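Local coordinates for endo-beta-1,4-glucanase (Bacillus licheniformis, PDB 2JEN), which probably hydrolyses the beta-1,4-glucan backbone of xyloglucan and related plant cell-wall glucans, as a family 12 glycoside hydrolase, at residues S91-W96 with S237-T242; T131-Y136 with E243-T248. The protein carries 1 engineered substitution. One frame throughout, in Å; residues are numbered along the deposited sequence.

Interaction 1: residues S91-W96 with S237-T242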
ATOM      1  N   SER A  91      -4.132 -10.840  18.502  1.00  8.22           N
ATOM      2  CA  SER A  91      -4.454 -11.051  19.889  1.00  9.17           C
ATOM      3  C   SER A  91      -3.673 -10.130  20.786  1.00  9.08           C
ATOM      4  O   SER A  91      -2.670  -9.529  20.381  1.00 10.13           O
ATOM      5  CB  SER A  91      -4.150 -12.503  20.249  1.00 10.39           C
ATOM      6  OG  SER A  91      -2.878 -12.885  19.753  1.00 10.03           O
ATOM      7  N   ILE A  92      -4.167 -10.003  22.023  1.00  9.24           N
ATOM      8  CA  ILE A  92      -3.392  -9.468  23.134  1.00  9.90           C
ATOM      9  C   ILE A  92      -2.856 -10.628  23.947  1.00  9.34           C
ATOM     10  O   ILE A  92      -3.608 -11.534  24.279  1.00 10.41           O
ATOM     11  CB  ILE A  92      -4.230  -8.546  24.036  1.00  9.38           C
ATOM     12  CG1 ILE A  92      -4.865  -7.431  23.223  1.00 11.44           C
ATOM     13  CG2 ILE A  92      -3.371  -8.022  25.185  1.00 11.60           C
ATOM     14  CD1 ILE A  92      -5.966  -6.639  24.005  1.00 13.33           C
ATOM     15  N   VAL A  93      -1.578 -10.554  24.317  1.00  9.41           N
ATOM     16  CA  VAL A  93      -0.883 -11.582  25.115  1.00  9.95           C
ATOM     17  C   VAL A  93      -0.577 -10.986  26.460  1.00 10.58           C
ATOM     18  O   VAL A  93       0.070  -9.943  26.548  1.00 11.31           O
ATOM     19  CB  VAL A  93       0.413 -12.070  24.418  1.00  9.79           C
ATOM     20  CG1 VAL A  93       1.234 -13.017  25.299  1.00 11.38           C
ATOM     21  CG2 VAL A  93       0.081 -12.710  23.087  1.00 11.13           C
ATOM     22  N   SER A  94      -0.894 -11.718  27.528  1.00 10.96           N
ATOM     23  CA  SER A  94      -0.271 -11.587  28.845  1.00 11.28           C
ATOM     24  C   SER A  94       0.425 -12.856  29.237  1.00 11.25           C
ATOM     25  O   SER A  94      -0.187 -13.909  29.168  1.00 12.21           O
ATOM     26  CB  SER A  94      -1.354 -11.248  29.870  1.00 12.56           C
ATOM     27  OG  SER A  94      -0.718 -10.880  31.086  1.00 14.03           O
ATOM     28  N   GLY A  95       1.680 -12.773  29.635  1.00 11.32           N
ATOM     29  CA  GLY A  95       2.455 -13.934  29.989  1.00 11.67           C
ATOM     30  C   GLY A  95       3.361 -14.387  28.897  1.00 11.95           C
ATOM     31  O   GLY A  95       4.085 -13.588  28.289  1.00 12.05           O
ATOM     32  N   TRP A  96       3.352 -15.692  28.667  1.00 12.42           N
ATOM     33  CA  TRP A  96       4.239 -16.351  27.724  1.00 11.77           C
ATOM     34  C   TRP A  96       3.584 -16.531  26.337  1.00 11.37           C
ATOM     35  O   TRP A  96       2.383 -16.734  26.228  1.00 12.64           O
ATOM     36  CB  TRP A  96       4.639 -17.723  28.314  1.00 12.33           C
ATOM     37  CG  TRP A  96       5.333 -18.687  27.422  1.00 12.37           C
ATOM     38  CD1 TRP A  96       6.663 -18.902  27.337  1.00 12.90           C
ATOM     39  CD2 TRP A  96       4.712 -19.649  26.549  1.00 12.00           C
ATOM     40  NE1 TRP A  96       6.934 -19.891  26.440  1.00 13.51           N
ATOM     41  CE2 TRP A  96       5.752 -20.373  25.931  1.00 12.86           C
ATOM     42  CE3 TRP A  96       3.390 -19.928  26.192  1.00 12.55           C
ATOM     43  CZ2 TRP A  96       5.509 -21.402  25.026  1.00 13.03           C
ATOM     44  CZ3 TRP A  96       3.139 -20.902  25.260  1.00 12.56           C
ATOM     45  CH2 TRP A  96       4.190 -21.635  24.687  1.00 12.17           C
ATOM     46  N   SER A 237      -0.053 -18.215  30.348  1.00 12.33           N
ATOM     47  CA  SER A 237      -0.508 -17.139  29.452  1.00 12.01           C
ATOM     48  C   SER A 237      -2.001 -17.013  29.525  1.00 11.65           C
ATOM     49  O   SER A 237      -2.696 -18.029  29.597  1.00 12.95           O
ATOM     50  CB  SER A 237      -0.070 -17.556  28.022  0.50 13.71           C
ATOM     51  OG  SER A 237      -0.457 -16.655  27.025  0.50 18.34           O
ATOM     52  N   VAL A 238      -2.514 -15.774  29.406  1.00 11.15           N
ATOM     53  CA  VAL A 238      -3.892 -15.499  29.039  1.00 10.38           C
ATOM     54  C   VAL A 238      -3.827 -14.546  27.865  1.00 10.71           C
ATOM     55  O   VAL A 238      -3.228 -13.467  27.961  1.00 11.44           O
ATOM     56  CB  VAL A 238      -4.714 -14.898  30.184  1.00 10.92           C
ATOM     57  CG1 VAL A 238      -6.084 -14.463  29.721  1.00 12.64           C
ATOM     58  CG2 VAL A 238      -4.804 -15.902  31.353  1.00 12.42           C
ATOM     59  N   GLU A 239      -4.422 -14.980  26.772  1.00 10.39           N
ATOM     60  CA  GLU A 239      -4.459 -14.220  25.528  1.00 10.38           C
ATOM     61  C   GLU A 239      -5.904 -13.997  25.134  1.00 10.30           C
ATOM     62  O   GLU A 239      -6.771 -14.815  25.483  1.00 10.81           O
ATOM     63  CB  GLU A 239      -3.736 -14.975  24.400  1.00 10.45           C
ATOM     64  CG  GLU A 239      -2.412 -15.547  24.811  1.00 10.68           C
ATOM     65  CD  GLU A 239      -1.598 -16.192  23.724  1.00 11.30           C
ATOM     66  OE1 GLU A 239      -2.048 -16.264  22.566  1.00 11.57           O
ATOM     67  OE2 GLU A 239      -0.480 -16.652  24.060  1.00 11.86           O
ATOM     68  N   PHE A 240      -6.191 -12.942  24.393  1.00 10.09           N
ATOM     69  CA  PHE A 240      -7.526 -12.721  23.849  1.00  9.76           C
ATOM     70  C   PHE A 240      -7.365 -12.249  22.424  1.00  9.42           C
ATOM     71  O   PHE A 240      -6.605 -11.311  22.158  1.00 10.17           O
ATOM     72  CB  PHE A 240      -8.300 -11.664  24.624  1.00 10.37           C
ATOM     73  CG  PHE A 240      -9.665 -11.384  24.050  1.00 11.02           C
ATOM     74  CD1 PHE A 240      -9.861 -10.330  23.199  1.00 12.54           C
ATOM     75  CD2 PHE A 240     -10.738 -12.217  24.331  1.00 10.94           C
ATOM     76  CE1 PHE A 240     -11.110 -10.105  22.634  1.00 13.28           C
ATOM     77  CE2 PHE A 240     -11.963 -12.013  23.767  1.00 13.35           C
ATOM     78  CZ  PHE A 240     -12.162 -10.941  22.931  1.00 13.55           C
ATOM     79  N   GLY A 241      -8.077 -12.886  21.499  1.00  9.27           N
ATOM     80  CA  GLY A 241      -7.971 -12.455  20.119  1.00  9.95           C
ATOM     81  C   GLY A 241      -9.029 -13.039  19.252  1.00  9.22           C
ATOM     82  O   GLY A 241     -10.042 -13.552  19.763  1.00 10.89           O
ATOM     83  N   THR A 242      -8.861 -12.884  17.942  1.00  8.57           N
ATOM     84  CA  THR A 242      -9.816 -13.401  16.974  1.00  9.07           C
ATOM     85  C   THR A 242      -9.125 -14.427  16.109  1.00  9.17           C
ATOM     86  O   THR A 242      -8.261 -14.078  15.322  1.00  9.93           O
ATOM     87  CB  THR A 242     -10.413 -12.289  16.110  1.00  9.13           C
ATOM     88  OG1 THR A 242      -9.346 -11.608  15.438  1.00  9.73           O
ATOM     89  CG2 THR A 242     -11.203 -11.251  16.898  1.00  9.82           C
TER
HETATM   90  O   HOH W   1      -1.132 -15.006  20.191  1.00 10.30           O

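Interaction 2: residues T131-Y136 with E243-T248. With GLC (alpha-D-glucopyranose), chain C; XYS (alpha-D-xylopyranose), chain B; GLC (alpha-D-glucopyranose), chain D.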
ATOM      1  N   THR A 131     -15.698 -15.946   8.499  1.00 10.95           N
ATOM      2  CA  THR A 131     -15.690 -16.975   9.515  1.00 10.82           C
ATOM      3  C   THR A 131     -14.581 -16.656  10.499  1.00 11.27           C
ATOM      4  O   THR A 131     -13.394 -16.587  10.088  1.00 10.82           O
ATOM      5  CB  THR A 131     -15.465 -18.354   8.880  1.00 11.58           C
ATOM      6  OG1 THR A 131     -16.547 -18.611   7.962  1.00 14.04           O
ATOM      7  CG2 THR A 131     -15.440 -19.452   9.968  1.00 11.94           C
ATOM      8  N   TYR A 132     -14.940 -16.487  11.766  1.00 10.27           N
ATOM      9  CA  TYR A 132     -14.004 -16.015  12.789  1.00 10.42           C
ATOM     10  C   TYR A 132     -14.611 -16.291  14.141  1.00 10.48           C
ATOM     11  O   TYR A 132     -15.791 -16.609  14.257  1.00 11.21           O
ATOM     12  CB  TYR A 132     -13.703 -14.519  12.610  1.00 10.89           C
ATOM     13  CG  TYR A 132     -14.920 -13.636  12.661  1.00 10.08           C
ATOM     14  CD1 TYR A 132     -15.420 -13.170  13.865  1.00  9.77           C
ATOM     15  CD2 TYR A 132     -15.622 -13.309  11.502  1.00 10.72           C
ATOM     16  CE1 TYR A 132     -16.563 -12.396  13.908  1.00 11.40           C
ATOM     17  CE2 TYR A 132     -16.750 -12.540  11.538  1.00 10.83           C
ATOM     18  CZ  TYR A 132     -17.228 -12.093  12.727  1.00 11.78           C
ATOM     19  OH  TYR A 132     -18.359 -11.297  12.788  1.00 13.07           O
ATOM     20  N   ASN A 133     -13.817 -16.083  15.175  1.00 10.26           N
ATOM     21  CA  ASN A 133     -14.303 -16.044  16.560  1.00  9.75           C
ATOM     22  C   ASN A 133     -13.652 -14.893  17.315  1.00 10.35           C
ATOM     23  O   ASN A 133     -12.816 -14.156  16.752  1.00 10.58           O
ATOM     24  CB  ASN A 133     -14.052 -17.403  17.241  1.00 10.54           C
ATOM     25  CG  ASN A 133     -12.616 -17.769  17.382  1.00 10.39           C
ATOM     26  OD1 ASN A 133     -11.770 -16.892  17.597  1.00 11.06           O
ATOM     27  ND2 ASN A 133     -12.316 -19.073  17.316  1.00 11.14           N
ATOM     28  N   ALA A 134     -14.096 -14.681  18.555  1.00 10.58           N
ATOM     29  CA  ALA A 134     -13.380 -13.871  19.513  1.00  9.99           C
ATOM     30  C   ALA A 134     -13.218 -14.761  20.731  1.00  9.96           C
ATOM     31  O   ALA A 134     -14.232 -15.258  21.270  1.00 10.91           O
ATOM     32  CB  ALA A 134     -14.117 -12.592  19.861  1.00 11.12           C
ATOM     33  N   ALA A 135     -11.994 -15.029  21.137  1.00  9.47           N
ATOM     34  CA  ALA A 135     -11.722 -16.070  22.106  1.00 10.16           C
ATOM     35  C   ALA A 135     -10.512 -15.782  22.971  1.00 10.42           C
ATOM     36  O   ALA A 135      -9.469 -15.331  22.458  1.00 10.63           O
ATOM     37  CB  ALA A 135     -11.521 -17.427  21.413  1.00 11.64           C
ATOM     38  N   TYR A 136     -10.627 -16.099  24.265  1.00 10.05           N
ATOM     39  CA  TYR A 136      -9.476 -16.250  25.107  1.00  9.84           C
ATOM     40  C   TYR A 136      -8.749 -17.527  24.751  1.00 10.66           C
ATOM     41  O   TYR A 136      -9.392 -18.536  24.426  1.00 10.79           O
ATOM     42  CB  TYR A 136      -9.840 -16.330  26.575  1.00 11.17           C
ATOM     43  CG  TYR A 136     -10.215 -15.010  27.191  1.00 10.48           C
ATOM     44  CD1 TYR A 136      -9.245 -14.148  27.681  1.00 10.62           C
ATOM     45  CD2 TYR A 136     -11.554 -14.584  27.262  1.00 11.33           C
ATOM     46  CE1 TYR A 136      -9.582 -12.932  28.219  1.00 12.15           C
ATOM     47  CE2 TYR A 136     -11.895 -13.355  27.794  1.00 11.56           C
ATOM     48  CZ  TYR A 136     -10.902 -12.522  28.298  1.00 10.79           C
ATOM     49  OH  TYR A 136     -11.237 -11.294  28.861  1.00 14.69           O
ATOM     50  N   GLU A 243      -9.523 -15.695  16.174  1.00  9.49           N
ATOM     51  CA  GLU A 243      -9.064 -16.648  15.158  1.00  9.54           C
ATOM     52  C   GLU A 243      -9.836 -16.350  13.909  1.00  8.93           C
ATOM     53  O   GLU A 243     -11.069 -16.254  13.934  1.00 10.46           O
ATOM     54  CB  GLU A 243      -9.315 -18.098  15.552  1.00 10.00           C
ATOM     55  CG  GLU A 243      -8.531 -18.574  16.769  1.00 10.08           C
ATOM     56  CD  GLU A 243      -8.693 -20.048  17.040  1.00 11.54           C
ATOM     57  OE1 GLU A 243      -9.806 -20.488  17.322  1.00 12.89           O
ATOM     58  OE2 GLU A 243      -7.689 -20.780  16.963  1.00 14.18           O
ATOM     59  N   VAL A 244      -9.127 -16.147  12.793  1.00  9.14           N
ATOM     60  CA  VAL A 244      -9.764 -15.849  11.532  1.00  8.51           C
ATOM     61  C   VAL A 244      -9.502 -17.000  10.572  1.00  9.20           C
ATOM     62  O   VAL A 244      -8.353 -17.416  10.374  1.00  9.97           O
ATOM     63  CB  VAL A 244      -9.271 -14.542  10.899  1.00  9.42           C
ATOM     64  CG1 VAL A 244     -10.044 -14.316   9.569  1.00 10.93           C
ATOM     65  CG2 VAL A 244      -9.438 -13.361  11.880  1.00 10.85           C
ATOM     66  N   PHE A 245     -10.593 -17.558  10.027  1.00  9.49           N
ATOM     67  CA  PHE A 245     -10.573 -18.605   9.053  1.00 10.05           C
ATOM     68  C   PHE A 245     -10.656 -18.011   7.647  1.00  9.68           C
ATOM     69  O   PHE A 245      -9.973 -18.442   6.713  1.00 10.30           O
ATOM     70  CB  PHE A 245     -11.720 -19.568   9.313  1.00  9.97           C
ATOM     71  CG  PHE A 245     -11.683 -20.210  10.662  1.00 10.69           C
ATOM     72  CD1 PHE A 245     -12.191 -19.539  11.775  1.00 11.51           C
ATOM     73  CD2 PHE A 245     -11.133 -21.459  10.838  1.00 11.82           C
ATOM     74  CE1 PHE A 245     -12.146 -20.127  13.044  1.00 12.60           C
ATOM     75  CE2 PHE A 245     -11.130 -22.065  12.118  1.00 13.50           C
ATOM     76  CZ  PHE A 245     -11.638 -21.390  13.203  1.00 13.30           C
ATOM     77  N   GLY A 246     -11.493 -16.997   7.496  1.00  9.59           N
ATOM     78  CA  GLY A 246     -11.574 -16.260   6.240  1.00 10.22           C
ATOM     79  C   GLY A 246     -12.412 -15.025   6.395  1.00  9.47           C
ATOM     80  O   GLY A 246     -13.235 -14.946   7.318  1.00 10.54           O
ATOM     81  N   GLY A 247     -12.242 -14.075   5.492  1.00  9.98           N
ATOM     82  CA  GLY A 247     -13.020 -12.852   5.495  1.00 10.24           C
ATOM     83  C   GLY A 247     -12.223 -11.626   5.894  1.00  9.17           C
ATOM     84  O   GLY A 247     -11.009 -11.698   6.158  1.00 10.09           O
ATOM     85  N   THR A 248     -12.931 -10.503   5.962  1.00  9.52           N
ATOM     86  CA  THR A 248     -12.320  -9.230   6.226  1.00  9.90           C
ATOM     87  C   THR A 248     -13.108  -8.500   7.290  1.00 10.30           C
ATOM     88  O   THR A 248     -14.331  -8.605   7.359  1.00 11.41           O
ATOM     89  CB  THR A 248     -12.368  -8.327   4.962  0.50 11.61           C
ATOM     90  OG1 THR A 248     -12.006  -9.062   3.792  0.50 18.46           O
ATOM     91  CG2 THR A 248     -11.466  -7.143   5.109  0.50 11.57           C
TER
HETATM   92  C1  GLC C   2     -10.225 -25.457  14.931  1.00 16.65           C
HETATM   93  C2  GLC C   2     -10.636 -24.581  16.090  1.00 14.05           C
HETATM   94  C3  GLC C   2      -9.521 -23.657  16.515  1.00 15.37           C
HETATM   95  C4  GLC C   2      -8.187 -24.390  16.677  1.00 16.78           C
HETATM   96  C5  GLC C   2      -7.956 -25.289  15.450  1.00 17.30           C
HETATM   97  C6  GLC C   2      -6.701 -26.136  15.638  1.00 20.87           C
HETATM   98  O2  GLC C   2     -11.739 -23.792  15.699  1.00 15.17           O
HETATM   99  O3  GLC C   2      -9.871 -23.071  17.742  1.00 15.22           O
HETATM  100  O4  GLC C   2      -7.135 -23.445  16.871  1.00 17.82           O
HETATM  101  O5  GLC C   2      -9.045 -26.170  15.299  1.00 17.36           O
HETATM  102  O6  GLC C   2      -6.329 -26.698  14.378  1.00 22.66           O
HETATM  103  C1  XYS B   4     -14.846 -25.064  11.788  1.00 18.15           C
HETATM  104  C2  XYS B   4     -16.011 -25.376  10.883  1.00 18.84           C
HETATM  105  C3  XYS B   4     -15.771 -24.792   9.508  1.00 20.63           C
HETATM  106  C4  XYS B   4     -15.479 -23.308   9.645  1.00 18.01           C
HETATM  107  C5  XYS B   4     -14.322 -23.145  10.611  1.00 16.06           C
HETATM  108  O2  XYS B   4     -16.211 -26.793  10.802  1.00 24.14           O
HETATM  109  O3  XYS B   4     -16.888 -25.017   8.658  1.00 23.51           O
HETATM  110  O4  XYS B   4     -15.067 -22.815   8.379  1.00 22.13           O
HETATM  111  O5  XYS B   4     -14.623 -23.691  11.894  1.00 16.30           O
HETATM  112  C1  GLC D   1      -6.129 -23.197  19.779  0.50 21.68           C
HETATM  113  C2  GLC D   1      -4.949 -24.033  19.291  0.50 21.90           C
HETATM  114  C3  GLC D   1      -3.681 -23.257  19.528  0.50 20.63           C
HETATM  115  C4  GLC D   1      -3.744 -21.968  18.715  0.50 19.70           C
HETATM  116  C5  GLC D   1      -4.978 -21.218  19.235  0.50 19.02           C
HETATM  117  C6  GLC D   1      -5.137 -19.797  18.681  0.50 17.83           C
HETATM  118  O1  GLC D   1      -7.356 -23.861  19.663  0.50 25.97           O
HETATM  119  O2  GLC D   1      -4.755 -25.262  19.956  0.50 21.91           O
HETATM  120  O3  GLC D   1      -2.624 -24.169  19.221  0.50 21.86           O
HETATM  121  O4  GLC D   1      -2.607 -21.169  18.959  0.50 17.91           O
HETATM  122  O5  GLC D   1      -6.131 -22.010  18.991  0.50 21.15           O
HETATM  123  O6  GLC D   1      -5.142 -19.782  17.270  0.50 14.49           O

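Interaction 1: residues S91-W96 with S237-T242
Ile92 and Phe240 trade two backbone hydrogen bonds, and Ser94 and Val238 repeat the exchange, as antiparallel hydrogen-bonded pairs; Ile92 N lies 2.8 Å from Phe240 O. Between them Val93 faces Glu239 as a non-hydrogen-bonded pair, where Glu239 CA leans a C-H toward Ile92 O, 3.1 Å away. Gly241 suits its place because a CB there would clash with Ser91 CB.

Of the apolar side chains, Ile92, Val238 and Phe240 turn to the opposing sheet, Ile92 and Phe240 both meeting Trp256. On the other face Val93 and Glu239 lie side by side, Val93 CG2 resting 3.9 Å from Glu239 CD; Glu239 CG sits beside its backbone N (chi1 -46°), and the extended chain beyond carries the carboxylate along one methyl of the branched valine.

Polar side chains gather round that carboxylate. A water donates to Glu239 OE1 (2.8 Å) and to Ser91 OG (2.8 Å), which also bonds to Tyr89 O, while Glu239 OE2 bonds to His97 ND1. Ser237 OG, in one of two modelled conformations, lies within bonding distance (3.0 Å) of both Trp96 O and Glu239 OE2. A leucine in place of Glu239 would probably leave the water without one of its acceptors and His97 without its polar partner. The contact thus joins a mainly apolar face to one where polar groups gather, its carboxylate, near a bound glucose, held by a water and by partners such as His97.

Interaction 2: residues T131-Y136 with E243-T248
Asn133 grips Glu243 at both ends of its amide. OD1 accepts from the backbone N of Glu243 at 2.9 Å, the donor standing above the carbonyl plane, while ND2 gives a proton to Glu243 OE1, also at 2.9 Å. OE1 receives it on its anti lone pair and lies in the amide plane, with amide and carboxylate only 23° apart. Asn133 can do this because CG sits between the backbone N and carbonyl carbon (chi1 64°), which swings the amide toward Glu243 on the neighbouring strand; an amide suits the place, offering both donor and acceptor. Glu243, extended beyond CG, carries its carboxylate on to the glycan: O3 of the chain C glucose donates to OE1 at 2.6 Å, and O6 of the chain D glucose to OE2 at 2.8 Å.

Phe245 has CG beside its backbone N (chi1 -59°), and this lays its ring beside Thr131, whose CG2 is 3.7 Å from Phe245 CD1. One ring face takes the xylose, with C5 3.6 Å above the ring plane and offset toward the rim, while O2 of the chain C glucose lies at the edge. Tyr132 sets its CB against Glu243 O and near Val244, while its end leads away.

The backbones are pinned by Thr131 O, which accepts from both Phe245 N (3.0 Å) and Gly246 N. Two residues facing one make a classic beta bulge, here setting an aromatic platform and a carboxylate into the glycan-binding cleft of the family 12 beta-sandwich.

In the fold
Of the strands in these contacts, 91-95 comes first along the chain, then strand 131-141, and much later strand 234-244, which settles between the two. Interaction 1 closes a loop of 140 residues and interaction 2 one of 106; because their segments alternate along the sequence, the two loops cross. Strand 234-244 serves both: its earlier part pairs with 91-96, its end with 131-136, and Gly241 O probably bonds to Ala135 N where the contacts meet. At 245-246 the chain turns a corner into strand 247-260 of the other sheet, so together the interactions tie the glycan-bearing sheet across its middle and lead into the sheet behind.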